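PDB 5K3J: acyl-coenzyme A oxidase acox-1.2 from Caenorhabditis elegans, which catalyses the FAD-dependent desaturation of ascaroside-CoA side chains, the first step of peroxisomal beta-oxidation, in the biosynthesis of dauer pheromones. Local coordinates for residues 315-320 against 625-630; 405-410 against 416-421; 411-416 against 631-636. One frame throughout, in Å; residues are numbered along the deposited sequence.

Contact 1 (315-320 against 625-630); sequences SAVRRQ and HVYENL. With FAD (flavin-adenine dinucleotide), chain G.
V317 lays its CG1 methyl against the start of helix 626-636, reaching CG2 of V626 at 4.3 Å and CE2 of the Y627 ring at 4.4 Å. This small apolar patch sits beside a polar one. R318 runs out with CG anti to its backbone N (chi1 173°) and then bends at chi2, and the bend carries the guanidinium to the pyrophosphate of FAD. Its NE gives a hydrogen bond of 2.6 Å to FAD O2A, and NH2 reaches the same O2A at 3.0 Å, so one phosphate oxygen is gripped twice along the guanidinium edge. At another edge, R318 NH1 donates to Y627 OH at 3.3 Å, nearly straight at 166° and in the guanidinium plane, although the phenol ring itself is turned 47° from that plane. Water 1 joins the same Y627 OH (3.1 Å) to R319 N (2.7 Å), tying the phenol to the backbone of the loop as well. Y627 is thus placed as a second-shell residue, consistent with orienting the phosphate-binding arginine. L152 O of the second subunit adds a weak bond to R318 NH1. The arrangement belongs to the FAD pyrophosphate site of the acyl-CoA oxidase fold, built across the dimer interface.

Contact 2 (405-410 against 416-421); sequences MACGGH and SYISVV. With FAD (flavin-adenine dinucleotide), chain G.
The imidazole of H410, a residue whose carbonyl O meets CB of S416 at 3.6 Å, meets two indoles of the second subunit: W186 makes an edge-to-face pair with it, and W187 lies against it with the ring planes at about 35°. At its edge, NE2 is hydrogen-bonded to L152 O of that same subunit. The ring therefore turns to the dimer interface while the backbone of H410 faces S416. The other touch between the segments is apolar, SG of C407 against CD1 of I418 at 4.0 Å. I418 extends to it with CD1 anti along the chain (chi2 174°), and I310 and I400 also pack on its side chain. S416 OG accepts a weak bond from I418 N (3.5 Å), close to the first turn of helix 418-426, and has a stronger partner in G411 O. On the far side, the turn from M405 to G408 brings G409 N to FAD O1P at 3.2 Å. G408, with positive phi, passes its CA 3.5 Å from FAD O3P. Chemically, the segments meet by van der Waals contact, one touch apolar and one of a carbonyl oxygen against a methylene, whereas G409 N and H410 NE2 are directed to the pyrophosphate and to the second subunit.

Contact 3 (411-416 against 631-636); sequences GYSMAS and FKWAKS. With FAD (flavin-adenine dinucleotide), chain G.
A415 and W633 form the main apolar pair: CB of A415 stands 3.7 Å from the centroid of the six-membered ring of W633 and only 10° off its normal, a CH-pi contact over the face. The indole gets there because W633 places CG anti to its backbone N (chi1 -176°), which sends the ring out from helix 626-636 toward the loop. M414 joins from an oblique direction, its CB 4.2 Å from CH2 of W633, before its chain bends away toward helix 418-426. F63 also meets the indole, and I237 of the second subunit packs on it, so the ring is wedged among parts of both chains.

Several polar bonds lie within each segment. S413 OG lies 3.7 Å from CZ3 of W633, obliquely to the ring, but it also accepts from the loop itself: A415 N donates to it at 3.3 Å and 168°, an ST turn that lies next to the indole. S416 N bonds to S413 O one residue further on, and the backbone of A415 is also bonded to V618 and L619. On the helix side, W633 O accepts from S636 OG at 2.8 Å and from S636 N at 3.1 Å, both arriving from one face of the carbonyl plane.

The cofactor is touched by Y412, on the side of the loop turned from W633. Its CB is 3.7 Å from the flavin methyl C8M, and C7M sits over one face of its ring, while Y412 OH is hydrogen-bonded to G423 O of the second subunit.

What faces across is carbon and one serine oxygen against an indole, so the contact probably rests mainly on dispersion and CH-pi interaction. The ST turn and the outside backbone bonds of A415 are consistent with a well-defined position against the ring.

How the contacts relate
All three contacts gather around one FAD at the dimer interface, their centres 11 to 13 Å apart. Contacts 1 and 3 use successive parts of helix 626-636, and L630 connects the set: its CD2 packs on H410 ND1 of contact 2 at 3.8 Å, its CD1 on A415 CB of contact 3 at 3.6 Å. Contacts 2 and 3 share S416, and M414 SD lies 3.3 Å from S419 OG. Along FAD the work is divided: contacts 1 and 2 address the pyrophosphate, contact 3 the dimethyl edge of the flavin. The side chains of R318 and H410 are about 4 Å apart at their nearest atoms, and both reach L152 O of the second subunit, R318 weakly.

Contact 1 (315-320 against 625-630)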
# COMPACT_ATOMS: atom_id res chain seq x y z
N SER A 315 4.44 -16.60 10.87
CA SER A 315 5.15 -17.43 9.90
C SER A 315 5.72 -18.68 10.56
O SER A 315 6.04 -19.65 9.89
CB SER A 315 6.27 -16.64 9.22
OG SER A 315 5.76 -15.49 8.56
N ALA A 316 5.84 -18.64 11.88
CA ALA A 316 6.36 -19.78 12.63
C ALA A 316 5.23 -20.62 13.22
O ALA A 316 5.48 -21.61 13.90
CB ALA A 316 7.30 -19.31 13.74
N VAL A 317 3.99 -20.22 12.94
CA VAL A 317 2.82 -21.00 13.33
C VAL A 317 2.17 -21.62 12.11
O VAL A 317 1.97 -22.83 12.04
CB VAL A 317 1.78 -20.15 14.08
CG1 VAL A 317 0.51 -20.96 14.32
CG2 VAL A 317 2.36 -19.60 15.38
N ARG A 318 1.85 -20.76 11.14
CA ARG A 318 1.25 -21.18 9.88
C ARG A 318 2.06 -22.27 9.19
O ARG A 318 3.14 -22.01 8.65
CB ARG A 318 1.09 -19.99 8.93
CG ARG A 318 0.62 -20.34 7.53
CD ARG A 318 -0.79 -20.92 7.56
NE ARG A 318 -1.46 -20.83 6.27
CZ ARG A 318 -2.76 -21.02 6.10
NH1 ARG A 318 -3.53 -21.30 7.15
NH2 ARG A 318 -3.31 -20.91 4.90
N ARG A 319 1.55 -23.49 9.22
CA ARG A 319 2.16 -24.58 8.46
C ARG A 319 1.42 -24.77 7.14
O ARG A 319 0.19 -24.90 7.12
CB ARG A 319 2.15 -25.87 9.27
CG ARG A 319 2.91 -25.79 10.59
CD ARG A 319 2.83 -27.11 11.31
NE ARG A 319 3.60 -27.12 12.55
CZ ARG A 319 4.89 -27.45 12.63
NH1 ARG A 319 5.55 -27.81 11.54
NH2 ARG A 319 5.51 -27.43 13.80
N GLN A 320 2.16 -24.78 6.04
CA GLN A 320 1.56 -24.91 4.72
C GLN A 320 2.56 -25.45 3.71
O GLN A 320 3.67 -24.93 3.57
CB GLN A 320 1.01 -23.57 4.25
CG GLN A 320 -0.51 -23.48 4.26
CD GLN A 320 -1.13 -24.03 3.00
OE1 GLN A 320 -0.44 -24.25 2.00
NE2 GLN A 320 -2.43 -24.24 3.02
N HIS A 625 -1.19 -18.33 20.12
CA HIS A 625 -2.46 -19.01 19.94
C HIS A 625 -3.30 -18.26 18.92
O HIS A 625 -4.14 -17.43 19.26
CB HIS A 625 -3.19 -19.14 21.28
CG HIS A 625 -2.42 -19.93 22.30
ND1 HIS A 625 -1.60 -20.98 21.96
CD2 HIS A 625 -2.35 -19.81 23.65
CE1 HIS A 625 -1.05 -21.48 23.05
NE2 HIS A 625 -1.49 -20.79 24.09
N VAL A 626 -3.07 -18.57 17.65
CA VAL A 626 -3.69 -17.84 16.55
C VAL A 626 -5.06 -18.39 16.17
O VAL A 626 -6.06 -17.68 16.28
CB VAL A 626 -2.80 -17.88 15.30
CG1 VAL A 626 -3.46 -17.11 14.17
CG2 VAL A 626 -1.41 -17.32 15.63
N TYR A 627 -5.10 -19.64 15.73
CA TYR A 627 -6.31 -20.26 15.20
C TYR A 627 -7.45 -20.27 16.21
O TYR A 627 -8.59 -19.97 15.87
CB TYR A 627 -6.01 -21.69 14.74
CG TYR A 627 -5.10 -21.75 13.54
CD1 TYR A 627 -5.33 -20.96 12.42
CD2 TYR A 627 -3.99 -22.58 13.53
CE1 TYR A 627 -4.49 -21.01 11.32
CE2 TYR A 627 -3.14 -22.64 12.43
CZ TYR A 627 -3.40 -21.86 11.33
OH TYR A 627 -2.56 -21.91 10.24
N GLU A 628 -7.13 -20.61 17.45
CA GLU A 628 -8.12 -20.64 18.52
C GLU A 628 -8.74 -19.26 18.72
O GLU A 628 -9.96 -19.13 18.86
CB GLU A 628 -7.49 -21.12 19.83
CG GLU A 628 -8.40 -20.99 21.04
CD GLU A 628 -7.65 -21.17 22.35
OE1 GLU A 628 -7.73 -20.27 23.21
OE2 GLU A 628 -6.98 -22.22 22.52
N ASN A 629 -7.90 -18.23 18.73
CA ASN A 629 -8.34 -16.87 18.98
C ASN A 629 -8.82 -16.14 17.72
O ASN A 629 -9.60 -15.19 17.82
CB ASN A 629 -7.22 -16.06 19.64
CG ASN A 629 -7.02 -16.44 21.10
OD1 ASN A 629 -7.76 -15.99 21.98
ND2 ASN A 629 -6.02 -17.27 21.37
N LEU A 630 -8.36 -16.58 16.55
CA LEU A 630 -8.82 -15.99 15.29
C LEU A 630 -10.31 -16.27 15.12
O LEU A 630 -11.07 -15.42 14.65
CB LEU A 630 -8.03 -16.53 14.10
CG LEU A 630 -8.35 -15.91 12.73
CD1 LEU A 630 -8.24 -14.41 12.81
CD2 LEU A 630 -7.41 -16.45 11.67
PA FAD G . -0.54 -19.33 2.56
O1A FAD G . -0.66 -20.55 1.65
O2A FAD G . -0.71 -19.75 3.99
O5B FAD G . 0.91 -18.66 2.37
C5B FAD G . 1.32 -17.63 3.29
C4B FAD G . 2.85 -17.41 3.13
O4B FAD G . 3.46 -18.56 3.09
C3B FAD G . 3.15 -16.73 1.79
O3B FAD G . 4.15 -15.85 1.93
C2B FAD G . 3.58 -17.89 0.85
O2B FAD G . 4.56 -17.39 -0.16
C1B FAD G . 4.16 -18.72 1.65
N9A FAD G . 4.00 -20.06 1.18
C8A FAD G . 3.00 -20.90 1.48
N7A FAD G . 3.23 -22.07 0.83
C5A FAD G . 4.40 -21.94 0.13
C6A FAD G . 5.10 -22.83 -0.69
N6A FAD G . 4.89 -24.17 -1.12
N1A FAD G . 6.24 -22.44 -1.26
C2A FAD G . 6.72 -21.19 -1.04
N3A FAD G . 6.04 -20.32 -0.24
C4A FAD G . 4.88 -20.71 0.35
N1 FAD G . -11.00 -18.55 -0.90
C2 FAD G . -12.17 -19.27 -1.40
O2 FAD G . -12.19 -20.48 -1.39
N3 FAD G . -13.33 -18.53 -1.90
C4 FAD G . -13.31 -17.11 -1.91
O4 FAD G . -14.29 -16.48 -2.35
C4X FAD G . -12.12 -16.38 -1.41
N5 FAD G . -12.09 -14.94 -1.42
C5X FAD G . -10.92 -14.22 -0.92
C6 FAD G . -10.90 -12.82 -0.93
C7 FAD G . -9.77 -12.13 -0.45
C7M FAD G . -9.98 -10.61 -0.56
C8 FAD G . -8.67 -12.83 0.03
C8M FAD G . -7.41 -12.18 0.57
C9 FAD G . -8.68 -14.24 0.05
C9A FAD G . -9.81 -14.94 -0.43
N10 FAD G . -9.82 -16.41 -0.42
C10 FAD G . -10.98 -17.12 -0.91
C1' FAD G . -8.67 -17.18 0.09
C2' FAD G . -7.51 -17.16 -0.90
O2' FAD G . -7.89 -17.81 -2.06
C3' FAD G . -6.35 -17.88 -0.28
O3' FAD G . -6.02 -17.25 0.94
C4' FAD G . -5.16 -17.83 -1.20
O4' FAD G . -5.45 -18.54 -2.38
C5' FAD G . -3.98 -18.47 -0.50
O5' FAD G . -3.80 -17.85 0.76
P FAD G . -3.19 -18.68 1.98
O1P FAD G . -3.97 -18.35 3.26
O2P FAD G . -3.27 -20.14 1.71
O3P FAD G . -1.68 -18.28 2.17
O HOH W 1 -0.84 -24.49 9.89

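Contact 2 (405-410 against 416-421)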
# COMPACT_ATOMS: atom_id res chain seq x y z
N MET A 405 1.15 -9.63 3.32
CA MET A 405 0.95 -10.70 2.35
C MET A 405 1.64 -12.00 2.79
O MET A 405 1.27 -13.08 2.34
CB MET A 405 1.47 -10.28 0.97
CG MET A 405 0.70 -9.13 0.34
SD MET A 405 1.40 -8.60 -1.24
CE MET A 405 3.00 -8.00 -0.70
N ALA A 406 2.64 -11.87 3.65
CA ALA A 406 3.36 -13.02 4.19
C ALA A 406 2.44 -13.91 5.03
O ALA A 406 2.67 -15.11 5.17
CB ALA A 406 4.53 -12.56 5.02
N CYS A 407 1.40 -13.30 5.60
CA CYS A 407 0.40 -14.02 6.38
C CYS A 407 -0.63 -14.66 5.45
O CYS A 407 -1.54 -15.35 5.90
CB CYS A 407 -0.30 -13.08 7.36
SG CYS A 407 0.82 -12.26 8.50
N GLY A 408 -0.46 -14.42 4.15
CA GLY A 408 -1.38 -14.92 3.14
C GLY A 408 -2.76 -14.32 3.32
O GLY A 408 -2.88 -13.17 3.74
N GLY A 409 -3.78 -15.12 3.01
CA GLY A 409 -5.17 -14.70 3.12
C GLY A 409 -5.49 -13.96 4.41
O GLY A 409 -6.06 -12.87 4.37
N HIS A 410 -5.08 -14.52 5.54
CA HIS A 410 -5.40 -13.92 6.84
C HIS A 410 -4.75 -12.56 7.07
O HIS A 410 -5.18 -11.81 7.95
CB HIS A 410 -5.01 -14.88 7.97
CG HIS A 410 -5.84 -16.12 8.02
ND1 HIS A 410 -7.21 -16.10 7.93
CD2 HIS A 410 -5.48 -17.42 8.16
CE1 HIS A 410 -7.67 -17.34 8.00
NE2 HIS A 410 -6.64 -18.16 8.15
N SER A 416 -5.06 -9.20 11.51
CA SER A 416 -3.61 -9.12 11.33
C SER A 416 -3.10 -7.74 11.73
O SER A 416 -1.99 -7.60 12.25
CB SER A 416 -3.24 -9.42 9.88
OG SER A 416 -3.49 -8.30 9.05
N TYR A 417 -3.93 -6.72 11.45
CA TYR A 417 -3.70 -5.32 11.84
C TYR A 417 -2.59 -4.64 11.02
O TYR A 417 -2.34 -3.45 11.19
CB TYR A 417 -3.39 -5.22 13.34
CG TYR A 417 -3.60 -3.84 13.92
CD1 TYR A 417 -4.88 -3.36 14.17
CD2 TYR A 417 -2.52 -3.01 14.21
CE1 TYR A 417 -5.08 -2.10 14.70
CE2 TYR A 417 -2.71 -1.75 14.74
CZ TYR A 417 -3.99 -1.30 14.98
OH TYR A 417 -4.19 -0.05 15.51
N ILE A 418 -1.97 -5.39 10.12
CA ILE A 418 -0.85 -4.88 9.34
C ILE A 418 -1.32 -3.86 8.30
O ILE A 418 -0.57 -2.96 7.90
CB ILE A 418 -0.10 -6.04 8.65
CG1 ILE A 418 0.29 -7.09 9.69
CG2 ILE A 418 1.12 -5.52 7.92
CD1 ILE A 418 0.91 -8.33 9.12
N SER A 419 -2.58 -3.97 7.89
CA SER A 419 -3.16 -3.01 6.96
C SER A 419 -3.30 -1.64 7.62
O SER A 419 -3.03 -0.61 7.00
CB SER A 419 -4.52 -3.49 6.46
OG SER A 419 -5.47 -3.55 7.51
N VAL A 420 -3.71 -1.64 8.89
CA VAL A 420 -3.77 -0.41 9.69
C VAL A 420 -2.40 0.25 9.76
O VAL A 420 -2.24 1.42 9.40
CB VAL A 420 -4.25 -0.68 11.12
CG1 VAL A 420 -4.02 0.56 12.00
CG2 VAL A 420 -5.71 -1.11 11.13
N VAL A 421 -1.42 -0.52 10.23
CA VAL A 421 -0.03 -0.09 10.32
C VAL A 421 0.48 0.42 8.99
O VAL A 421 1.24 1.39 8.93
CB VAL A 421 0.87 -1.24 10.81
CG1 VAL A 421 2.33 -0.81 10.86
CG2 VAL A 421 0.41 -1.72 12.18
PA FAD G . -0.54 -19.33 2.56
O1A FAD G . -0.66 -20.55 1.65
O2A FAD G . -0.71 -19.75 3.99
O5B FAD G . 0.91 -18.66 2.37
C5B FAD G . 1.32 -17.63 3.29
C4B FAD G . 2.85 -17.41 3.13
O4B FAD G . 3.46 -18.56 3.09
C3B FAD G . 3.15 -16.73 1.79
O3B FAD G . 4.15 -15.85 1.93
C2B FAD G . 3.58 -17.89 0.85
O2B FAD G . 4.56 -17.39 -0.16
C1B FAD G . 4.16 -18.72 1.65
N9A FAD G . 4.00 -20.06 1.18
C8A FAD G . 3.00 -20.90 1.48
N7A FAD G . 3.23 -22.07 0.83
C5A FAD G . 4.40 -21.94 0.13
C6A FAD G . 5.10 -22.83 -0.69
N6A FAD G . 4.89 -24.17 -1.12
N1A FAD G . 6.24 -22.44 -1.26
C2A FAD G . 6.72 -21.19 -1.04
N3A FAD G . 6.04 -20.32 -0.24
C4A FAD G . 4.88 -20.71 0.35
N1 FAD G . -11.00 -18.55 -0.90
C2 FAD G . -12.17 -19.27 -1.40
O2 FAD G . -12.19 -20.48 -1.39
N3 FAD G . -13.33 -18.53 -1.90
C4 FAD G . -13.31 -17.11 -1.91
O4 FAD G . -14.29 -16.48 -2.35
C4X FAD G . -12.12 -16.38 -1.41
N5 FAD G . -12.09 -14.94 -1.42
C5X FAD G . -10.92 -14.22 -0.92
C6 FAD G . -10.90 -12.82 -0.93
C7 FAD G . -9.77 -12.13 -0.45
C7M FAD G . -9.98 -10.61 -0.56
C8 FAD G . -8.67 -12.83 0.03
C8M FAD G . -7.41 -12.18 0.57
C9 FAD G . -8.68 -14.24 0.05
C9A FAD G . -9.81 -14.94 -0.43
N10 FAD G . -9.82 -16.41 -0.42
C10 FAD G . -10.98 -17.12 -0.91
C1' FAD G . -8.67 -17.18 0.09
C2' FAD G . -7.51 -17.16 -0.90
O2' FAD G . -7.89 -17.81 -2.06
C3' FAD G . -6.35 -17.88 -0.28
O3' FAD G . -6.02 -17.25 0.94
C4' FAD G . -5.16 -17.83 -1.20
O4' FAD G . -5.45 -18.54 -2.38
C5' FAD G . -3.98 -18.47 -0.50
O5' FAD G . -3.80 -17.85 0.76
P FAD G . -3.19 -18.68 1.98
O1P FAD G . -3.97 -18.35 3.26
O2P FAD G . -3.27 -20.14 1.71
O3P FAD G . -1.68 -18.28 2.17

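Contact 3 (411-416 against 631-636)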
# COMPACT_ATOMS: atom_id res chain seq x y z
N GLY A 411 -3.72 -12.24 6.29
CA GLY A 411 -3.08 -10.94 6.39
C GLY A 411 -4.00 -9.82 5.95
O GLY A 411 -3.88 -8.68 6.41
N TYR A 412 -4.94 -10.15 5.07
CA TYR A 412 -5.89 -9.19 4.53
C TYR A 412 -6.96 -8.85 5.57
O TYR A 412 -7.61 -7.80 5.49
CB TYR A 412 -6.52 -9.76 3.26
CG TYR A 412 -7.21 -8.72 2.41
CD1 TYR A 412 -6.48 -7.93 1.54
CD2 TYR A 412 -8.59 -8.56 2.45
CE1 TYR A 412 -7.10 -6.98 0.74
CE2 TYR A 412 -9.22 -7.62 1.67
CZ TYR A 412 -8.48 -6.83 0.81
OH TYR A 412 -9.10 -5.89 0.02
N SER A 413 -7.14 -9.74 6.54
CA SER A 413 -8.09 -9.51 7.62
C SER A 413 -7.55 -8.46 8.58
O SER A 413 -6.34 -8.28 8.72
CB SER A 413 -8.38 -10.81 8.37
OG SER A 413 -9.29 -10.59 9.44
N MET A 414 -8.46 -7.75 9.24
CA MET A 414 -8.08 -6.75 10.24
C MET A 414 -7.53 -7.41 11.50
O MET A 414 -7.03 -6.73 12.39
CB MET A 414 -9.28 -5.87 10.58
CG MET A 414 -9.78 -5.05 9.42
SD MET A 414 -8.51 -3.97 8.76
CE MET A 414 -8.63 -2.61 9.91
N ALA A 415 -7.64 -8.73 11.56
CA ALA A 415 -7.14 -9.51 12.69
C ALA A 415 -5.62 -9.60 12.64
O ALA A 415 -4.98 -10.02 13.61
CB ALA A 415 -7.76 -10.89 12.69
N SER A 416 -5.06 -9.20 11.51
CA SER A 416 -3.61 -9.12 11.33
C SER A 416 -3.10 -7.74 11.73
O SER A 416 -1.99 -7.60 12.25
CB SER A 416 -3.24 -9.42 9.88
OG SER A 416 -3.49 -8.30 9.05
N PHE A 631 -10.71 -17.47 15.51
CA PHE A 631 -12.11 -17.88 15.47
C PHE A 631 -12.94 -17.04 16.43
O PHE A 631 -13.95 -16.45 16.04
CB PHE A 631 -12.23 -19.37 15.80
CG PHE A 631 -13.63 -19.89 15.71
CD1 PHE A 631 -14.40 -19.67 14.58
CD2 PHE A 631 -14.17 -20.63 16.75
CE1 PHE A 631 -15.68 -20.16 14.50
CE2 PHE A 631 -15.45 -21.13 16.67
CZ PHE A 631 -16.21 -20.89 15.54
N LYS A 632 -12.51 -16.98 17.69
CA LYS A 632 -13.16 -16.18 18.72
C LYS A 632 -13.35 -14.73 18.27
O LYS A 632 -14.39 -14.12 18.51
CB LYS A 632 -12.35 -16.21 20.02
CG LYS A 632 -12.51 -17.48 20.84
CD LYS A 632 -11.67 -17.41 22.10
CE LYS A 632 -11.88 -18.61 23.01
NZ LYS A 632 -10.85 -18.69 24.08
N TRP A 633 -12.32 -14.20 17.62
CA TRP A 633 -12.35 -12.83 17.12
C TRP A 633 -13.46 -12.64 16.09
O TRP A 633 -14.31 -11.76 16.24
CB TRP A 633 -11.00 -12.47 16.51
CG TRP A 633 -10.89 -11.05 16.05
CD1 TRP A 633 -10.60 -9.96 16.82
CD2 TRP A 633 -11.08 -10.57 14.72
NE1 TRP A 633 -10.59 -8.83 16.05
CE2 TRP A 633 -10.88 -9.17 14.75
CE3 TRP A 633 -11.38 -11.18 13.50
CZ2 TRP A 633 -10.98 -8.38 13.61
CZ3 TRP A 633 -11.49 -10.39 12.37
CH2 TRP A 633 -11.29 -9.00 12.44
N ALA A 634 -13.43 -13.47 15.05
CA ALA A 634 -14.43 -13.44 13.98
C ALA A 634 -15.85 -13.57 14.51
O ALA A 634 -16.73 -12.78 14.17
CB ALA A 634 -14.15 -14.55 12.98
N LYS A 635 -16.06 -14.57 15.36
CA LYS A 635 -17.37 -14.85 15.93
C LYS A 635 -17.93 -13.66 16.71
O LYS A 635 -19.14 -13.51 16.85
CB LYS A 635 -17.28 -16.06 16.86
CG LYS A 635 -18.48 -17.00 16.83
CD LYS A 635 -18.44 -17.95 18.02
CE LYS A 635 -17.03 -18.48 18.27
NZ LYS A 635 -16.94 -19.25 19.54
N SER A 636 -17.03 -12.81 17.21
CA SER A 636 -17.43 -11.66 18.00
C SER A 636 -17.59 -10.40 17.15
O SER A 636 -18.09 -9.38 17.64
CB SER A 636 -16.42 -11.40 19.13
OG SER A 636 -15.28 -10.72 18.64
PA FAD G . -0.54 -19.33 2.56
O1A FAD G . -0.66 -20.55 1.65
O2A FAD G . -0.71 -19.75 3.99
O5B FAD G . 0.91 -18.66 2.37
C5B FAD G . 1.32 -17.63 3.29
C4B FAD G . 2.85 -17.41 3.13
O4B FAD G . 3.46 -18.56 3.09
C3B FAD G . 3.15 -16.73 1.79
O3B FAD G . 4.15 -15.85 1.93
C2B FAD G . 3.58 -17.89 0.85
O2B FAD G . 4.56 -17.39 -0.16
C1B FAD G . 4.16 -18.72 1.65
N9A FAD G . 4.00 -20.06 1.18
C8A FAD G . 3.00 -20.90 1.48
N7A FAD G . 3.23 -22.07 0.83
C5A FAD G . 4.40 -21.94 0.13
C6A FAD G . 5.10 -22.83 -0.69
N6A FAD G . 4.89 -24.17 -1.12
N1A FAD G . 6.24 -22.44 -1.26
C2A FAD G . 6.72 -21.19 -1.04
N3A FAD G . 6.04 -20.32 -0.24
C4A FAD G . 4.88 -20.71 0.35
N1 FAD G . -11.00 -18.55 -0.90
C2 FAD G . -12.17 -19.27 -1.40
O2 FAD G . -12.19 -20.48 -1.39
N3 FAD G . -13.33 -18.53 -1.90
C4 FAD G . -13.31 -17.11 -1.91
O4 FAD G . -14.29 -16.48 -2.35
C4X FAD G . -12.12 -16.38 -1.41
N5 FAD G . -12.09 -14.94 -1.42
C5X FAD G . -10.92 -14.22 -0.92
C6 FAD G . -10.90 -12.82 -0.93
C7 FAD G . -9.77 -12.13 -0.45
C7M FAD G . -9.98 -10.61 -0.56
C8 FAD G . -8.67 -12.83 0.03
C8M FAD G . -7.41 -12.18 0.57
C9 FAD G . -8.68 -14.24 0.05
C9A FAD G . -9.81 -14.94 -0.43
N10 FAD G . -9.82 -16.41 -0.42
C10 FAD G . -10.98 -17.12 -0.91
C1' FAD G . -8.67 -17.18 0.09
C2' FAD G . -7.51 -17.16 -0.90
O2' FAD G . -7.89 -17.81 -2.06
C3' FAD G . -6.35 -17.88 -0.28
O3' FAD G . -6.02 -17.25 0.94
C4' FAD G . -5.16 -17.83 -1.20
O4' FAD G . -5.45 -18.54 -2.38
C5' FAD G . -3.98 -18.47 -0.50
O5' FAD G . -3.80 -17.85 0.76
P FAD G . -3.19 -18.68 1.98
O1P FAD G . -3.97 -18.35 3.26
O2P FAD G . -3.27 -20.14 1.71
O3P FAD G . -1.68 -18.28 2.17